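Local coordinates for probable transcriptional regulatory protein, Rv1404 (Mycobacterium tuberculosis, PDB 2NYX) that probably binds DNA as a two-subunit transcriptional regulator of the MarR family, through a winged helix-turn-helix domain, at residues F48-I53 / A63-L68. Numbering follows the deposited sequence.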
ATOM      1  N   PHE B  48      -0.985   5.746   7.580  1.00 28.67           N
ATOM      2  CA  PHE B  48       0.106   4.900   8.048  1.00 27.92           C
ATOM      3  C   PHE B  48       1.470   5.319   7.498  1.00 27.99           C
ATOM      4  O   PHE B  48       2.464   5.294   8.223  1.00 28.30           O
ATOM      5  CB  PHE B  48      -0.151   3.415   7.797  1.00 27.45           C
ATOM      6  CG  PHE B  48       0.895   2.540   8.409  1.00 27.13           C
ATOM      7  CD1 PHE B  48       0.934   2.350   9.787  1.00 26.19           C
ATOM      8  CD2 PHE B  48       1.890   1.971   7.626  1.00 25.99           C
ATOM      9  CE1 PHE B  48       1.923   1.572  10.365  1.00 26.71           C
ATOM     10  CE2 PHE B  48       2.885   1.188   8.198  1.00 26.28           C
ATOM     11  CZ  PHE B  48       2.903   0.988   9.565  1.00 26.38           C
ATOM     12  N   ARG B  49       1.515   5.711   6.227  1.00 27.73           N
ATOM     13  CA  ARG B  49       2.739   6.219   5.618  1.00 27.62           C
ATOM     14  C   ARG B  49       3.280   7.457   6.366  1.00 27.63           C
ATOM     15  O   ARG B  49       4.481   7.551   6.641  1.00 28.02           O
ATOM     16  CB  ARG B  49       2.522   6.496   4.120  1.00 27.58           C
ATOM     17  CG  ARG B  49       3.750   7.001   3.379  1.00 27.49           C
ATOM     18  CD  ARG B  49       4.911   6.019   3.495  1.00 27.24           C
ATOM     19  NE  ARG B  49       6.187   6.595   3.083  1.00 25.14           N
ATOM     20  CZ  ARG B  49       7.342   5.932   3.104  1.00 25.97           C
ATOM     21  NH1 ARG B  49       7.378   4.667   3.496  1.00 27.59           N
ATOM     22  NH2 ARG B  49       8.461   6.521   2.725  1.00 24.53           N
ATOM     23  N   THR B  50       2.387   8.385   6.705  1.00 27.30           N
ATOM     24  CA  THR B  50       2.712   9.540   7.556  1.00 26.73           C
ATOM     25  C   THR B  50       3.485   9.111   8.798  1.00 26.34           C
ATOM     26  O   THR B  50       4.483   9.733   9.167  1.00 26.24           O
ATOM     27  CB  THR B  50       1.429  10.288   7.991  1.00 26.37           C
ATOM     28  OG1 THR B  50       0.741  10.743   6.833  1.00 27.22           O
ATOM     29  CG2 THR B  50       1.740  11.485   8.862  1.00 26.67           C
ATOM     30  N   LEU B  51       3.020   8.050   9.446  1.00 26.26           N
ATOM     31  CA  LEU B  51       3.667   7.579  10.671  1.00 26.07           C
ATOM     32  C   LEU B  51       5.073   7.050  10.402  1.00 26.29           C
ATOM     33  O   LEU B  51       5.984   7.321  11.165  1.00 26.99           O
ATOM     34  CB  LEU B  51       2.816   6.523  11.384  1.00 25.73           C
ATOM     35  CG  LEU B  51       1.390   6.875  11.808  1.00 24.01           C
ATOM     36  CD1 LEU B  51       0.786   5.716  12.542  1.00 22.47           C
ATOM     37  CD2 LEU B  51       1.374   8.101  12.671  1.00 24.03           C
ATOM     38  N   VAL B  52       5.246   6.325   9.301  1.00 26.38           N
ATOM     39  CA  VAL B  52       6.540   5.761   8.947  1.00 26.60           C
ATOM     40  C   VAL B  52       7.524   6.859   8.593  1.00 26.63           C
ATOM     41  O   VAL B  52       8.688   6.817   9.008  1.00 27.20           O
ATOM     42  CB  VAL B  52       6.433   4.736   7.790  1.00 26.71           C
ATOM     43  CG1 VAL B  52       7.822   4.268   7.353  1.00 26.01           C
ATOM     44  CG2 VAL B  52       5.574   3.556   8.226  1.00 26.53           C
ATOM     45  N   ILE B  53       7.059   7.849   7.841  1.00 26.68           N
ATOM     46  CA  ILE B  53       7.895   9.004   7.520  1.00 26.32           C
ATOM     47  C   ILE B  53       8.360   9.675   8.814  1.00 26.25           C
ATOM     48  O   ILE B  53       9.529  10.059   8.938  1.00 26.12           O
ATOM     49  CB  ILE B  53       7.180   9.988   6.573  1.00 26.40           C
ATOM     50  CG1 ILE B  53       6.738   9.257   5.302  1.00 26.18           C
ATOM     51  CG2 ILE B  53       8.098  11.135   6.192  1.00 26.02           C
ATOM     52  CD1 ILE B  53       6.158  10.154   4.225  1.00 26.98           C
ATOM     53  N   ALA B  63       4.980  21.199   5.463  1.00 23.58           N
ATOM     54  CA  ALA B  63       5.457  21.306   4.079  1.00 23.67           C
ATOM     55  C   ALA B  63       6.367  20.142   3.706  1.00 23.62           C
ATOM     56  O   ALA B  63       6.265  19.595   2.604  1.00 23.51           O
ATOM     57  CB  ALA B  63       6.164  22.654   3.829  1.00 23.55           C
ATOM     58  N   THR B  64       7.248  19.768   4.634  1.00 23.68           N
ATOM     59  CA  THR B  64       8.177  18.671   4.423  1.00 23.65           C
ATOM     60  C   THR B  64       7.417  17.352   4.411  1.00 24.09           C
ATOM     61  O   THR B  64       7.721  16.471   3.609  1.00 24.33           O
ATOM     62  CB  THR B  64       9.293  18.648   5.502  1.00 24.00           C
ATOM     63  OG1 THR B  64       9.960  19.921   5.546  1.00 22.78           O
ATOM     64  CG2 THR B  64      10.316  17.533   5.223  1.00 23.55           C
ATOM     65  N   LEU B  65       6.418  17.226   5.284  1.00 24.20           N
ATOM     66  CA  LEU B  65       5.615  16.007   5.364  1.00 24.25           C
ATOM     67  C   LEU B  65       4.894  15.772   4.053  1.00 24.25           C
ATOM     68  O   LEU B  65       4.971  14.685   3.492  1.00 24.43           O
ATOM     69  CB  LEU B  65       4.588  16.080   6.501  1.00 24.35           C
ATOM     70  CG  LEU B  65       4.288  14.841   7.363  1.00 24.76           C
ATOM     71  CD1 LEU B  65       2.893  14.922   7.886  1.00 25.67           C
ATOM     72  CD2 LEU B  65       4.437  13.523   6.645  1.00 24.53           C
ATOM     73  N   ALA B  66       4.201  16.802   3.575  1.00 24.18           N
ATOM     74  CA  ALA B  66       3.443  16.748   2.327  1.00 24.23           C
ATOM     75  C   ALA B  66       4.302  16.392   1.121  1.00 24.32           C
ATOM     76  O   ALA B  66       3.840  15.700   0.210  1.00 24.34           O
ATOM     77  CB  ALA B  66       2.735  18.071   2.081  1.00 24.14           C
ATOM     78  N   THR B  67       5.541  16.874   1.112  1.00 24.18           N
ATOM     79  CA  THR B  67       6.444  16.640  -0.008  1.00 24.20           C
ATOM     80  C   THR B  67       6.922  15.205   0.002  1.00 24.21           C
ATOM     81  O   THR B  67       6.952  14.558  -1.047  1.00 24.69           O
ATOM     82  CB  THR B  67       7.629  17.625  -0.002  1.00 24.20           C
ATOM     83  OG1 THR B  67       7.114  18.958  -0.042  1.00 23.68           O
ATOM     84  CG2 THR B  67       8.518  17.413  -1.206  1.00 23.78           C
ATOM     85  N   LEU B  68       7.271  14.710   1.190  1.00 24.34           N
ATOM     86  CA  LEU B  68       7.712  13.332   1.368  1.00 24.11           C
ATOM     87  C   LEU B  68       6.572  12.353   1.134  1.00 24.44           C
ATOM     88  O   LEU B  68       6.775  11.293   0.547  1.00 25.20           O
ATOM     89  CB  LEU B  68       8.325  13.124   2.742  1.00 23.84           C
ATOM     90  CG  LEU B  68       9.682  13.766   3.035  1.00 23.65           C
ATOM     91  CD1 LEU B  68      10.018  13.602   4.505  1.00 22.85           C
ATOM     92  CD2 LEU B  68      10.808  13.207   2.166  1.00 23.07           C
TER
HETATM   93  O   HOH W   1       6.281   8.555   0.931  1.00 19.21           O
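Ile-53 lies over the side chain of Leu-68 and touches it with both of its arms. Its chi1 of -56° puts CG1 beside the backbone N and leaves the branch methyl CG2 anti to it, 3.6 Å from Leu-68 CD1. The longer arm of Ile-53 is extended, and its CD1 rests 3.8 Å from Leu-68 C, against the backbone. A beta-branched residue suits this place, since one arm meets the leucine side chain and the other its main chain. One turn earlier on the same helix, Thr-50 meets Leu-65 at about a right angle, its CG2 3.8 Å from Leu-65 CD1 and 4.0 Å from Leu-65 CD2. Threonine can offer its methyl here because its buried OG1 is hydrogen-bonded to the carbonyl oxygen of Pro-46. The fork of Leu-65 serves both neighbours, as its CD2 also lies 4.4 Å from Ile-53 CG2, whereas Leu-68 sits at the exposed margin. There a water accepts from Arg-49 NE at 2.9 Å and donates to Leu-68 O at 2.8 Å; the long arginine also reaches Glu-152 in a salt bridge through NH2. The axes of segments 48-53 and 63-68 come within 10.5 Å at 116°. By comparison with MarR proteins, helices 62-69 and 73-85 would be the first and the recognition helix of the helix-turn-helix, and Thr-76 and Val-80 of the latter touch Leu-65. Helix 45-57 carries Thr-50 and Ile-53 against helix 62-69, while its Leu-51 packs on Val-112 and Val-113 of helix 107-128 and on Ile-89 of strand 89-92.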